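Local coordinates for protein cystathionine beta-lyases/cystathionine gamma-synthases (Corynebacterium glutamicum, PDB 5X5H) that probably catalyses the pyridoxal-phosphate-dependent joining of O-succinyl-L-homoserine and L-cysteine into L,L-cystathionine, with release of succinate, in methionine biosynthesis, at residues G103-G108 against T151-A156; L157-I162 against L282-K287; P185-P190 against M299-G304; G312-A317 against V358-V363; D98-G103 against W121-T126. One frame throughout, in Å; residues are numbered along the deposited sequence.

Contact 1: G103-G108 against T151-A156; sequences GNDAYG and TPTNPA. With PLP (pyridoxal-5'-phosphate), chain B.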
# COMPACT_ATOMS: atom_id res chain seq x y z
N GLY A 103 -6.23 -24.00 29.30
CA GLY A 103 -6.45 -23.26 30.51
C GLY A 103 -7.83 -22.70 30.68
O GLY A 103 -8.69 -22.74 29.80
N ASN A 104 -8.05 -22.19 31.93
CA ASN A 104 -9.35 -21.61 32.35
C ASN A 104 -9.47 -20.13 32.18
O ASN A 104 -10.36 -19.50 32.81
CB ASN A 104 -9.80 -22.01 33.84
CG ASN A 104 -8.92 -21.45 34.92
OD1 ASN A 104 -8.01 -20.65 34.71
ND2 ASN A 104 -9.14 -21.94 36.13
N ASP A 105 -8.50 -19.50 31.52
CA ASP A 105 -8.61 -18.07 31.20
C ASP A 105 -7.88 -17.94 29.90
O ASP A 105 -6.67 -18.28 29.87
CB ASP A 105 -8.00 -17.14 32.30
CG ASP A 105 -8.47 -15.63 32.11
OD1 ASP A 105 -9.70 -15.32 32.28
OD2 ASP A 105 -7.69 -14.75 31.77
N ALA A 106 -8.56 -17.52 28.87
CA ALA A 106 -7.92 -17.62 27.52
C ALA A 106 -8.73 -16.85 26.57
O ALA A 106 -9.94 -16.56 26.81
CB ALA A 106 -7.83 -19.09 27.04
N TYR A 107 -8.11 -16.50 25.46
CA TYR A 107 -8.74 -15.76 24.50
C TYR A 107 -9.99 -16.60 24.06
O TYR A 107 -9.95 -17.83 23.75
CB TYR A 107 -7.76 -15.43 23.29
CG TYR A 107 -8.43 -14.73 22.26
CD1 TYR A 107 -9.13 -13.50 22.48
CD2 TYR A 107 -8.48 -15.18 20.94
CE1 TYR A 107 -9.88 -12.81 21.51
CE2 TYR A 107 -9.16 -14.51 20.00
CZ TYR A 107 -9.86 -13.30 20.19
OH TYR A 107 -10.64 -12.68 19.22
N GLY A 108 -11.07 -15.85 24.07
CA GLY A 108 -12.40 -16.44 23.74
C GLY A 108 -12.38 -17.07 22.35
O GLY A 108 -12.99 -18.12 22.14
N THR A 151 0.27 -17.13 28.65
CA THR A 151 0.72 -16.49 29.87
C THR A 151 1.44 -15.18 29.55
O THR A 151 2.38 -15.20 28.75
CB THR A 151 1.58 -17.46 30.70
OG1 THR A 151 1.95 -16.84 31.93
CG2 THR A 151 2.85 -17.95 30.08
N PRO A 152 0.97 -14.05 30.09
CA PRO A 152 -0.22 -13.88 30.89
C PRO A 152 -1.45 -14.15 30.10
O PRO A 152 -1.49 -13.90 28.87
CB PRO A 152 -0.17 -12.39 31.30
CG PRO A 152 1.30 -11.96 31.12
CD PRO A 152 1.74 -12.79 29.90
N THR A 153 -2.49 -14.62 30.77
CA THR A 153 -3.76 -14.89 30.07
C THR A 153 -4.58 -13.70 29.70
O THR A 153 -4.46 -12.59 30.33
CB THR A 153 -4.69 -15.84 30.90
OG1 THR A 153 -5.10 -15.13 32.09
CG2 THR A 153 -4.03 -17.08 31.30
N ASN A 154 -5.45 -13.81 28.67
CA ASN A 154 -6.29 -12.71 28.24
C ASN A 154 -7.66 -13.06 28.72
O ASN A 154 -8.20 -14.11 28.22
CB ASN A 154 -6.30 -12.78 26.67
CG ASN A 154 -7.15 -11.75 26.03
OD1 ASN A 154 -7.86 -10.97 26.70
ND2 ASN A 154 -7.01 -11.62 24.67
N PRO A 155 -8.31 -12.32 29.62
CA PRO A 155 -7.91 -10.96 30.03
C PRO A 155 -7.35 -10.91 31.45
O PRO A 155 -6.90 -9.79 31.87
CB PRO A 155 -9.17 -10.22 29.98
CG PRO A 155 -10.20 -11.25 30.55
CD PRO A 155 -9.73 -12.57 30.04
N ALA A 156 -7.40 -11.96 32.26
CA ALA A 156 -7.06 -11.84 33.68
C ALA A 156 -5.64 -11.83 34.04
O ALA A 156 -5.25 -11.68 35.22
CB ALA A 156 -7.84 -12.94 34.47
N1 PLP B . -4.35 -14.96 21.22
C2 PLP B . -4.45 -13.91 22.00
C2A PLP B . -3.80 -14.00 23.34
C3 PLP B . -4.97 -12.75 21.51
O3 PLP B . -5.07 -11.61 22.27
C4 PLP B . -5.49 -12.66 20.21
C4A PLP B . -6.06 -11.40 19.72
C5 PLP B . -5.53 -13.85 19.43
C6 PLP B . -4.93 -14.96 19.99
C5A PLP B . -6.17 -13.94 18.05
O4P PLP B . -5.38 -13.23 17.04
P PLP B . -6.09 -12.55 15.80
O1P PLP B . -7.08 -11.54 16.34
O2P PLP B . -4.86 -11.98 15.10
O3P PLP B . -6.74 -13.65 14.97

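Contact 2: L157-I162 against L282-K287; sequences LGITDI and LYPGLK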
# COMPACT_ATOMS: atom_id res chain seq x y z
N LEU A 157 -4.75 -12.01 33.07
CA LEU A 157 -3.33 -11.97 33.29
C LEU A 157 -2.83 -13.01 34.25
O LEU A 157 -1.82 -12.85 34.91
CB LEU A 157 -2.84 -10.56 33.63
CG LEU A 157 -3.40 -9.50 32.71
CD1 LEU A 157 -3.06 -8.10 33.11
CD2 LEU A 157 -2.94 -9.60 31.23
N GLY A 158 -3.47 -14.19 34.19
CA GLY A 158 -2.98 -15.33 34.93
C GLY A 158 -1.66 -15.84 34.45
O GLY A 158 -1.35 -15.74 33.21
N ILE A 159 -0.81 -16.39 35.28
CA ILE A 159 0.52 -16.75 34.96
C ILE A 159 0.78 -18.26 35.07
O ILE A 159 0.38 -18.87 36.10
CB ILE A 159 1.58 -16.05 35.86
CG1 ILE A 159 1.38 -14.54 35.88
CG2 ILE A 159 3.02 -16.49 35.64
CD1 ILE A 159 1.61 -13.92 34.48
N THR A 160 1.37 -18.89 34.09
CA THR A 160 1.72 -20.29 34.12
C THR A 160 3.18 -20.43 34.13
O THR A 160 3.90 -19.76 33.34
CB THR A 160 1.17 -20.96 32.85
OG1 THR A 160 -0.25 -20.95 32.90
CG2 THR A 160 1.56 -22.42 32.72
N ASP A 161 3.75 -21.39 34.89
CA ASP A 161 5.13 -21.68 34.93
C ASP A 161 5.49 -22.56 33.74
O ASP A 161 5.24 -23.76 33.70
CB ASP A 161 5.46 -22.42 36.27
CG ASP A 161 6.91 -22.62 36.50
OD1 ASP A 161 7.73 -22.80 35.58
OD2 ASP A 161 7.28 -22.71 37.76
N ILE A 162 6.05 -21.87 32.70
CA ILE A 162 6.26 -22.58 31.42
C ILE A 162 7.20 -23.80 31.58
O ILE A 162 6.90 -24.86 31.04
CB ILE A 162 6.80 -21.60 30.36
CG1 ILE A 162 5.77 -20.53 30.04
CG2 ILE A 162 7.12 -22.33 29.06
CD1 ILE A 162 6.32 -19.29 29.38
N LEU A 282 -5.33 -6.39 38.41
CA LEU A 282 -4.69 -7.49 37.86
C LEU A 282 -3.53 -6.98 36.98
O LEU A 282 -3.77 -6.40 35.93
CB LEU A 282 -5.68 -8.35 37.00
CG LEU A 282 -6.82 -8.95 37.84
CD1 LEU A 282 -7.93 -9.43 36.95
CD2 LEU A 282 -6.33 -9.98 38.74
N TYR A 283 -2.35 -7.18 37.47
CA TYR A 283 -1.12 -6.76 36.75
C TYR A 283 -0.01 -7.66 37.22
O TYR A 283 0.27 -7.70 38.46
CB TYR A 283 -0.78 -5.30 36.99
CG TYR A 283 0.45 -4.81 36.14
CD1 TYR A 283 0.36 -4.80 34.74
CD2 TYR A 283 1.67 -4.50 36.71
CE1 TYR A 283 1.43 -4.47 34.00
CE2 TYR A 283 2.74 -4.15 35.90
CZ TYR A 283 2.61 -4.17 34.56
OH TYR A 283 3.70 -3.90 33.76
N PRO A 284 0.74 -8.39 36.39
CA PRO A 284 1.71 -9.34 36.84
C PRO A 284 2.83 -8.80 37.72
O PRO A 284 3.48 -9.58 38.49
CB PRO A 284 2.21 -10.06 35.53
CG PRO A 284 1.11 -9.81 34.61
CD PRO A 284 0.58 -8.48 34.90
N GLY A 285 3.15 -7.53 37.63
CA GLY A 285 4.20 -6.94 38.43
C GLY A 285 3.80 -6.60 39.84
O GLY A 285 4.75 -6.33 40.60
N LEU A 286 2.57 -6.73 40.21
CA LEU A 286 2.15 -6.48 41.62
C LEU A 286 2.52 -7.70 42.45
O LEU A 286 2.28 -8.86 42.08
CB LEU A 286 0.72 -6.09 41.70
CG LEU A 286 0.32 -4.93 40.82
CD1 LEU A 286 -1.13 -4.64 40.95
CD2 LEU A 286 1.13 -3.67 41.08
N LYS A 287 3.07 -7.43 43.66
CA LYS A 287 3.47 -8.55 44.53
C LYS A 287 2.37 -9.58 44.87
O LYS A 287 2.72 -10.79 44.95
CB LYS A 287 4.07 -8.03 45.86
CG LYS A 287 5.35 -7.28 45.65
CD LYS A 287 6.03 -6.99 47.04
CE LYS A 287 7.17 -6.00 47.00
NZ LYS A 287 8.34 -6.56 46.32

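Contact 3: P185-P190 against M299-G304; sequences PYLQQP and MKRFGG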
# COMPACT_ATOMS: atom_id res chain seq x y z
N PRO A 185 7.91 -11.38 22.15
CA PRO A 185 9.21 -11.96 22.30
C PRO A 185 10.21 -11.12 23.08
O PRO A 185 11.20 -11.62 23.61
CB PRO A 185 9.71 -12.16 20.85
CG PRO A 185 8.50 -12.09 19.99
CD PRO A 185 7.57 -11.14 20.73
N TYR A 186 9.96 -9.82 23.23
CA TYR A 186 10.83 -8.92 23.98
C TYR A 186 10.80 -9.22 25.47
O TYR A 186 11.78 -9.04 26.17
CB TYR A 186 10.39 -7.48 23.77
CG TYR A 186 11.28 -6.46 24.44
CD1 TYR A 186 12.64 -6.43 24.11
CD2 TYR A 186 10.81 -5.57 25.34
CE1 TYR A 186 13.48 -5.46 24.68
CE2 TYR A 186 11.63 -4.64 25.93
CZ TYR A 186 12.93 -4.57 25.53
OH TYR A 186 13.76 -3.58 26.16
N LEU A 187 9.66 -9.72 25.96
CA LEU A 187 9.51 -9.98 27.43
C LEU A 187 9.65 -11.42 27.78
O LEU A 187 9.97 -11.74 28.96
CB LEU A 187 8.21 -9.42 27.96
CG LEU A 187 8.01 -7.90 27.70
CD1 LEU A 187 6.68 -7.49 28.37
CD2 LEU A 187 9.16 -7.09 28.23
N GLN A 188 9.39 -12.35 26.89
CA GLN A 188 9.35 -13.74 27.27
C GLN A 188 9.63 -14.65 26.08
O GLN A 188 9.20 -14.35 24.95
CB GLN A 188 7.95 -14.07 27.77
CG GLN A 188 7.67 -15.50 28.29
CD GLN A 188 6.29 -15.61 28.94
OE1 GLN A 188 6.19 -15.61 30.21
NE2 GLN A 188 5.23 -15.61 28.18
N GLN A 189 10.46 -15.70 26.25
CA GLN A 189 10.87 -16.55 25.17
C GLN A 189 10.58 -18.01 25.56
O GLN A 189 11.46 -18.72 26.05
CB GLN A 189 12.34 -16.31 24.78
CG GLN A 189 12.62 -14.91 24.31
CD GLN A 189 14.07 -14.61 24.12
OE1 GLN A 189 14.86 -14.79 25.05
NE2 GLN A 189 14.43 -14.06 22.96
N PRO A 190 9.35 -18.43 25.36
CA PRO A 190 8.95 -19.80 25.84
C PRO A 190 9.75 -20.93 25.29
O PRO A 190 9.86 -21.98 25.95
CB PRO A 190 7.49 -19.91 25.46
CG PRO A 190 7.05 -18.49 25.36
CD PRO A 190 8.23 -17.68 24.83
N MET A 299 9.66 -13.51 32.81
CA MET A 299 9.36 -12.33 32.03
C MET A 299 10.40 -11.25 32.35
O MET A 299 10.73 -11.00 33.56
CB MET A 299 8.03 -11.78 32.33
CG MET A 299 6.83 -12.73 32.13
SD MET A 299 5.22 -12.04 32.45
CE MET A 299 5.11 -10.87 31.05
N LYS A 300 10.92 -10.51 31.34
CA LYS A 300 11.83 -9.45 31.55
C LYS A 300 11.19 -8.25 32.22
O LYS A 300 11.83 -7.58 33.06
CB LYS A 300 12.40 -8.98 30.19
CG LYS A 300 13.40 -7.84 30.18
CD LYS A 300 13.82 -7.36 28.79
CE LYS A 300 15.10 -6.54 28.97
NZ LYS A 300 15.39 -5.87 27.68
N ARG A 301 9.94 -7.98 31.86
CA ARG A 301 9.11 -6.96 32.45
C ARG A 301 7.69 -7.54 32.44
O ARG A 301 7.44 -8.56 31.90
CB ARG A 301 9.17 -5.61 31.74
CG ARG A 301 10.63 -5.15 31.64
CD ARG A 301 10.83 -3.73 31.28
NE ARG A 301 10.18 -2.84 32.26
CZ ARG A 301 9.95 -1.60 32.00
NH1 ARG A 301 10.31 -1.04 30.88
NH2 ARG A 301 9.32 -0.88 32.90
N PHE A 302 6.74 -6.80 32.98
CA PHE A 302 5.41 -7.41 33.29
C PHE A 302 4.32 -7.01 32.37
O PHE A 302 3.15 -7.40 32.53
CB PHE A 302 5.08 -7.04 34.76
CG PHE A 302 6.06 -7.60 35.70
CD1 PHE A 302 6.05 -8.92 36.01
CD2 PHE A 302 6.95 -6.78 36.31
CE1 PHE A 302 6.93 -9.48 36.99
CE2 PHE A 302 7.80 -7.29 37.29
CZ PHE A 302 7.79 -8.62 37.59
N GLY A 303 4.64 -6.24 31.30
CA GLY A 303 3.76 -6.04 30.20
C GLY A 303 2.98 -4.74 30.23
O GLY A 303 3.03 -3.89 31.15
N GLY A 304 2.25 -4.51 29.17
CA GLY A 304 1.43 -3.35 29.00
C GLY A 304 -0.06 -3.45 29.31
O GLY A 304 -0.79 -2.46 29.16

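Contact 4: G312-A317 against V358-V363; sequences GGEEAA and VPRDLV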
# COMPACT_ATOMS: atom_id res chain seq x y z
N GLY A 312 -18.04 -1.32 42.33
CA GLY A 312 -19.47 -1.08 41.97
C GLY A 312 -20.04 -1.95 40.91
O GLY A 312 -21.13 -1.66 40.35
N GLY A 313 -19.37 -3.03 40.61
CA GLY A 313 -19.86 -4.09 39.74
C GLY A 313 -19.92 -3.68 38.28
O GLY A 313 -19.26 -2.70 37.85
N GLU A 314 -20.75 -4.42 37.54
CA GLU A 314 -20.89 -4.19 36.12
C GLU A 314 -21.25 -2.80 35.75
O GLU A 314 -20.72 -2.27 34.76
CB GLU A 314 -21.87 -5.21 35.48
CG GLU A 314 -22.06 -4.99 34.00
CD GLU A 314 -22.85 -6.07 33.33
OE1 GLU A 314 -23.67 -6.74 34.01
OE2 GLU A 314 -22.60 -6.35 32.12
N GLU A 315 -22.18 -2.10 36.42
CA GLU A 315 -22.52 -0.73 36.12
C GLU A 315 -21.31 0.21 36.22
O GLU A 315 -21.15 1.10 35.38
CB GLU A 315 -23.69 -0.21 37.03
CG GLU A 315 -25.01 -0.77 36.48
CD GLU A 315 -26.27 -0.35 37.25
OE1 GLU A 315 -27.38 -0.75 36.81
OE2 GLU A 315 -26.16 0.39 38.27
N ALA A 316 -20.47 -0.01 37.23
CA ALA A 316 -19.26 0.81 37.36
C ALA A 316 -18.25 0.50 36.27
O ALA A 316 -17.72 1.50 35.71
CB ALA A 316 -18.57 0.58 38.70
N ALA A 317 -18.08 -0.78 35.98
CA ALA A 317 -17.14 -1.23 34.87
C ALA A 317 -17.56 -0.57 33.54
O ALA A 317 -16.73 0.03 32.85
CB ALA A 317 -17.10 -2.66 34.77
N VAL A 358 -15.80 -14.48 31.96
CA VAL A 358 -15.07 -13.39 32.65
C VAL A 358 -16.02 -12.60 33.53
O VAL A 358 -17.11 -12.32 33.11
CB VAL A 358 -14.55 -12.43 31.53
CG1 VAL A 358 -13.76 -11.27 32.19
CG2 VAL A 358 -13.61 -13.20 30.64
N PRO A 359 -15.62 -12.22 34.75
CA PRO A 359 -16.46 -11.37 35.60
C PRO A 359 -17.00 -10.12 34.95
O PRO A 359 -16.28 -9.36 34.21
CB PRO A 359 -15.61 -10.98 36.76
CG PRO A 359 -14.41 -11.80 36.62
CD PRO A 359 -14.36 -12.55 35.38
N ARG A 360 -18.26 -9.81 35.16
CA ARG A 360 -18.85 -8.64 34.58
C ARG A 360 -18.42 -7.30 35.15
O ARG A 360 -18.70 -6.22 34.60
CB ARG A 360 -20.40 -8.77 34.68
CG ARG A 360 -20.93 -9.94 33.83
CD ARG A 360 -22.47 -9.83 33.84
NE ARG A 360 -22.78 -10.42 35.12
CZ ARG A 360 -23.25 -9.87 36.25
NH1 ARG A 360 -23.39 -10.69 37.30
NH2 ARG A 360 -23.53 -8.57 36.39
N ASP A 361 -17.67 -7.34 36.27
CA ASP A 361 -17.16 -6.17 36.83
C ASP A 361 -15.72 -5.79 36.33
O ASP A 361 -15.15 -4.85 36.87
CB ASP A 361 -17.09 -6.30 38.39
CG ASP A 361 -16.23 -7.33 38.89
OD1 ASP A 361 -15.40 -7.90 38.21
OD2 ASP A 361 -16.32 -7.74 40.17
N LEU A 362 -15.27 -6.53 35.31
CA LEU A 362 -13.86 -6.50 34.84
C LEU A 362 -13.71 -5.65 33.58
O LEU A 362 -14.51 -5.78 32.65
CB LEU A 362 -13.28 -7.85 34.68
CG LEU A 362 -11.77 -7.93 34.38
CD1 LEU A 362 -11.15 -9.15 34.85
CD2 LEU A 362 -11.57 -7.82 32.83
N VAL A 363 -12.74 -4.73 33.62
CA VAL A 363 -12.32 -3.94 32.43
C VAL A 363 -10.89 -4.27 32.13
O VAL A 363 -10.06 -4.41 33.02
CB VAL A 363 -12.45 -2.45 32.69
CG1 VAL A 363 -11.83 -1.58 31.55
CG2 VAL A 363 -13.93 -2.09 32.87

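Contact 5: D98-G103 against W121-T126; sequences DHIVLG and WGVEYT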
# COMPACT_ATOMS: atom_id res chain seq x y z
N ASP A 98 -7.77 -37.38 19.43
CA ASP A 98 -6.77 -36.81 20.27
C ASP A 98 -7.43 -35.79 21.26
O ASP A 98 -8.57 -35.47 21.13
CB ASP A 98 -5.78 -36.03 19.37
CG ASP A 98 -4.86 -36.92 18.59
OD1 ASP A 98 -4.71 -38.11 18.93
OD2 ASP A 98 -4.25 -36.41 17.58
N HIS A 99 -6.68 -35.42 22.24
CA HIS A 99 -7.09 -34.55 23.32
C HIS A 99 -6.19 -33.41 23.56
O HIS A 99 -4.97 -33.49 23.40
CB HIS A 99 -7.19 -35.49 24.60
CG HIS A 99 -7.52 -34.82 25.88
ND1 HIS A 99 -6.57 -34.61 26.83
CD2 HIS A 99 -8.72 -34.45 26.41
CE1 HIS A 99 -7.16 -34.05 27.88
NE2 HIS A 99 -8.44 -33.97 27.66
N ILE A 100 -6.78 -32.29 23.93
CA ILE A 100 -6.11 -31.05 24.34
C ILE A 100 -6.34 -30.70 25.84
O ILE A 100 -7.55 -30.78 26.27
CB ILE A 100 -6.68 -29.85 23.58
CG1 ILE A 100 -6.81 -30.06 22.16
CG2 ILE A 100 -5.85 -28.57 23.92
CD1 ILE A 100 -7.64 -28.99 21.48
N VAL A 101 -5.34 -30.27 26.53
CA VAL A 101 -5.46 -29.63 27.84
C VAL A 101 -5.36 -28.12 27.58
O VAL A 101 -4.35 -27.66 26.97
CB VAL A 101 -4.40 -30.10 28.81
CG1 VAL A 101 -4.53 -29.37 30.15
CG2 VAL A 101 -4.52 -31.62 29.03
N LEU A 102 -6.36 -27.35 28.01
CA LEU A 102 -6.49 -25.91 27.84
C LEU A 102 -6.67 -25.26 29.18
O LEU A 102 -7.19 -25.85 30.11
CB LEU A 102 -7.80 -25.64 26.99
CG LEU A 102 -8.36 -24.26 26.71
CD1 LEU A 102 -7.41 -23.68 25.63
CD2 LEU A 102 -9.80 -24.16 26.25
N GLY A 103 -6.23 -24.00 29.30
CA GLY A 103 -6.45 -23.26 30.51
C GLY A 103 -7.83 -22.70 30.68
O GLY A 103 -8.69 -22.74 29.80
N TRP A 121 -15.14 -32.33 14.97
CA TRP A 121 -14.18 -33.14 14.14
C TRP A 121 -13.49 -34.26 14.97
O TRP A 121 -12.45 -34.76 14.60
CB TRP A 121 -13.18 -32.16 13.48
CG TRP A 121 -13.81 -31.39 12.36
CD1 TRP A 121 -14.49 -30.22 12.47
CD2 TRP A 121 -14.00 -31.85 11.04
NE1 TRP A 121 -15.05 -29.86 11.28
CE2 TRP A 121 -14.74 -30.84 10.36
CE3 TRP A 121 -13.53 -32.95 10.31
CZ2 TRP A 121 -15.06 -30.93 9.01
CZ3 TRP A 121 -13.85 -33.02 8.91
CH2 TRP A 121 -14.63 -32.06 8.32
N GLY A 122 -14.00 -34.57 16.17
CA GLY A 122 -13.50 -35.69 16.93
C GLY A 122 -12.43 -35.44 17.95
O GLY A 122 -11.86 -36.38 18.50
N VAL A 123 -12.08 -34.16 18.23
CA VAL A 123 -11.13 -33.83 19.20
C VAL A 123 -11.85 -33.62 20.59
O VAL A 123 -12.89 -33.02 20.63
CB VAL A 123 -10.36 -32.53 18.81
CG1 VAL A 123 -9.37 -32.14 19.89
CG2 VAL A 123 -9.66 -32.74 17.46
N GLU A 124 -11.20 -34.09 21.63
CA GLU A 124 -11.64 -33.94 23.00
C GLU A 124 -10.79 -32.87 23.67
O GLU A 124 -9.58 -32.63 23.32
CB GLU A 124 -11.34 -35.28 23.75
CG GLU A 124 -11.84 -36.55 23.23
CD GLU A 124 -11.26 -37.83 23.95
OE1 GLU A 124 -10.35 -37.87 24.79
OE2 GLU A 124 -11.81 -38.90 23.59
N TYR A 125 -11.31 -32.24 24.71
CA TYR A 125 -10.52 -31.39 25.53
C TYR A 125 -10.91 -31.39 27.01
O TYR A 125 -12.05 -31.77 27.35
CB TYR A 125 -10.54 -29.98 24.99
CG TYR A 125 -11.87 -29.21 25.20
CD1 TYR A 125 -12.95 -29.36 24.36
CD2 TYR A 125 -12.00 -28.34 26.24
CE1 TYR A 125 -14.15 -28.64 24.55
CE2 TYR A 125 -13.18 -27.62 26.40
CZ TYR A 125 -14.23 -27.80 25.58
OH TYR A 125 -15.35 -27.09 25.75
N THR A 126 -9.98 -30.87 27.80
CA THR A 126 -10.22 -30.66 29.25
C THR A 126 -9.69 -29.25 29.58
O THR A 126 -8.59 -28.91 29.23
CB THR A 126 -9.51 -31.70 30.08
OG1 THR A 126 -10.06 -32.96 29.74
CG2 THR A 126 -9.71 -31.53 31.61

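Contact 1: G103-G108 against T151-A156
Asp105 OD2 accepts two hydrogen bonds from the other loop. Thr153 OG1 donates to it at 2.6 Å, on the anti side of the carboxylate. Ala156 N donates to the same Asp105 OD2 at 2.8 Å, on the syn side. Both donors lie somewhat out of the carboxylate plane, by 16° and 23°. The CB of Ala156 and the CD of Pro155 pack against the carboxylate. Asp105 CG stands anti to the backbone N (chi1 -165°), which carries the group across to 151-156.

At the cofactor end, the Tyr107 ring lies over pyridoxal phosphate, with PLP C4 3.9 Å above the ring plane and over its centre. The Asn154 amide runs alongside Tyr107, pointing the same way. Asn154 ND2 lies 3.6 Å from Tyr107 CD1 and gives a weak hydrogen bond to PLP O3 (3.1 Å).

The second shell holds these groups in place. Arg364 NH1 bonds to Asn154 OD1, so the amide is held at both its O and its N. Arg54 of the second subunit bonds to Tyr107 OH. Glu150 takes the backbone N-H groups of Tyr107 and Asn154. A tyrosine lying face-on over the cofactor ring is a familiar feature of this PLP-dependent family. Together, this ring contact and the weak bond to O3 would help fix the tilt of the cofactor ring and may influence the electronic state of PLP O3.

Contact 2: L157-I162 against L282-K287
Leu157 and Ile159 pack against Pro284, the second residue of a type I beta turn from Tyr283 to Leu286. The two loops join the large cofactor-binding domain to the small C-terminal domain of the PLP enzyme fold. Segment 157-162 leads from strand 144-150 of the seven-stranded sheet to helix 162-167. Segment 282-287 leaves strand 278-282 of the five-stranded sheet. No hydrogen bond crosses between them.

Ile159 meets the proline at about a right angle. Its CD1 lies 4.0 Å from Pro284 CB and about as far from Pro284 CG. In Ile159, chi1 of -52° sends CG1 toward the proline, and chi2 of -64° then sets where CD1 lies. Leu157 takes the other end of the ring. Its CB approaches Pro284 CG at 4.1 Å, and its CD1 lies the same distance from Pro284 CD. The ring is thus touched at CB and CG by the isoleucine and at CG and CD by the leucine.

The turn is closed by a backbone bond from Leu286 N to Tyr283 O (3.0 Å). Tyr283 points away from 157-162, and its OH bonds to Gly303 O. Helix 292-298 packs on Ile159, and Met305 of strand 305-310 packs on Leu157. The contact is largely buried, and its side-chain contacts are apolar. Leu157 O is taken by His289 NE2, and Pro284 O by His292 ND1. Leu157 CD1 also lies against the backbone, 3.4 Å from Leu282 O.

Contact 3: P185-P190 against M299-G304
Leu187 fits closely against the loop 299-304. Its CD1 lies 3.7 Å from Gly303 CA, and its CD2 lies 3.8 Å from Arg301 CB. The two methyls thus meet different residues of the same loop. Gly303 has backbone angles that call for glycine, and its bare CA is what the methyl meets.

Beside this packing, Lys300 N donates to Leu187 O at 2.8 Å. The N-H lies in the carbonyl plane, on a lone pair. Met299 CA adds a CA-H...O contact to the same Leu187 O at 3.2 Å, so this carbonyl meets the two residues that follow helix 292-298. Gln188 OE1 comes within 3.5 Å of Met299 CG, while Gln188 NE2 bonds to Asn180 OD1 and Thr151 O. Arg301 O is buried here and has no polar partner in the model.

The outer side is looser. The extended Lys300 chain runs out obliquely over one face of the Tyr186 ring. Its NZ gives only a weak bond to Tyr186 OH (3.2 Å). That hydroxyl has a stronger partner in Asp259. Arg301 turns its guanidinium away, with its chain bent at chi3 (58°), to form salt bridges with Asp259, Asp263 and Glu266 of helix 254-273. Lys300 itself is exposed to solvent.

This is packing between the two sheet domains of a PLP-dependent trans-sulfuration enzyme: the short helix 184-187, after strand 175-179, meets the loop entering strand 305-310.

Contact 4: G312-A317 against V358-V363
The guanidinium of Arg360 meets Glu314 at its edge. Arg360 NH2 donates to Glu314 OE1 at 3.0 Å in a salt bridge. The oxygen lies only 9° out of the guanidinium plane, and the bond is nearly straight (164°). The carboxylate is turned differently. Its plane stands 51° from the guanidinium, and NH2 comes to OE1 from above the carboxylate plane. The Arg360 chain bends at chi3, and its CD packs 3.3 Å from Glu314 OE1.

The bridge ties the first turn of helix 313-323 to a type I beta turn, Pro359 to Leu362, that leads into strand 362-366 of the five-stranded sheet. Next to the bridge the backbones come close. Arg360 O lies 3.4 Å from Glu314 CA in a CA-H...O contact, and it also accepts from His342 NE2. Gly313, at positive phi, presents its CA to Asp361 CB at 3.8 Å. The Asp361 carboxylate leads away to Arg309 of strand 305-310.

Deeper in, Ala317 CB points at the turn and touches both Asp361 O and, at 3.7 Å, Val363 CG2. Phe310 of strand 305-310 packs on Val363 too.

Contact 5: D98-G103 against W121-T126
Strands 99-103 and 124-128 are parallel neighbours joined by helix 108-118 in a beta-alpha-beta crossover. The bridge pairs are His99 with Glu124, Ile100 with Tyr125, and Val101 with Thr126. Glu124 N bonds to Asp98 O (3.0 Å), and Ile100 N bonds to Glu124 O (2.9 Å). Thr126 N then bonds to Ile100 O, and Leu102 N to Thr126 O. The short strand axes lie 24° apart.

The side chains add one polar link. His99 NE2 and Thr126 OG1 share a hydrogen bond of 2.8 Å, and either may be the donor. The hydroxyl meets the imidazole at its edge, in the ring plane. His99 CG is anti to the backbone N (chi1 176°), which brings the ring over to the neighbouring strand. His99 ND1 bonds to Thr144 OG1, so both ring nitrogens are engaged. On the face of Ile100 and Tyr125, Ile100 CB packs on Tyr125 CB (4.1 Å). Ile100 CD1 reaches Val123 CG1 (3.9 Å) just before the second strand.

Gly122, at positive phi, is the C-prime residue of a Schellman motif ending the preceding helix. Val123 packs against Trp121 of the second subunit. Ile114 of helix 108-118 lies against Ile100, Leu102 and Tyr125. Strand 124-128 is outermost within this chain, and strand 144-150 bonds to the other side of strand 99-103.

Overall arrangement
Contact 5 pairs two strands of the seven-stranded sheet. Gly103, which it shares with contact 1, leads to the cofactor loops, although the two centres are about 17 Å apart; their segments alternate along the chain. Segment 151-156 of contact 1 runs into 157-162 of contact 2. Probable bonds from Gly158 N to Thr153 OG1 and from Thr160 N to Thr151 OG1 link contacts 1 and 2. Contacts 2 and 3 alternate too, with centres about 11 Å apart. Both join the seven-stranded part to loops flanking the five-stranded sheet. Contact 4 comes last and lies within that second part, about 31 Å from contact 5 between centres. The cofactor loops are tied to both sheets.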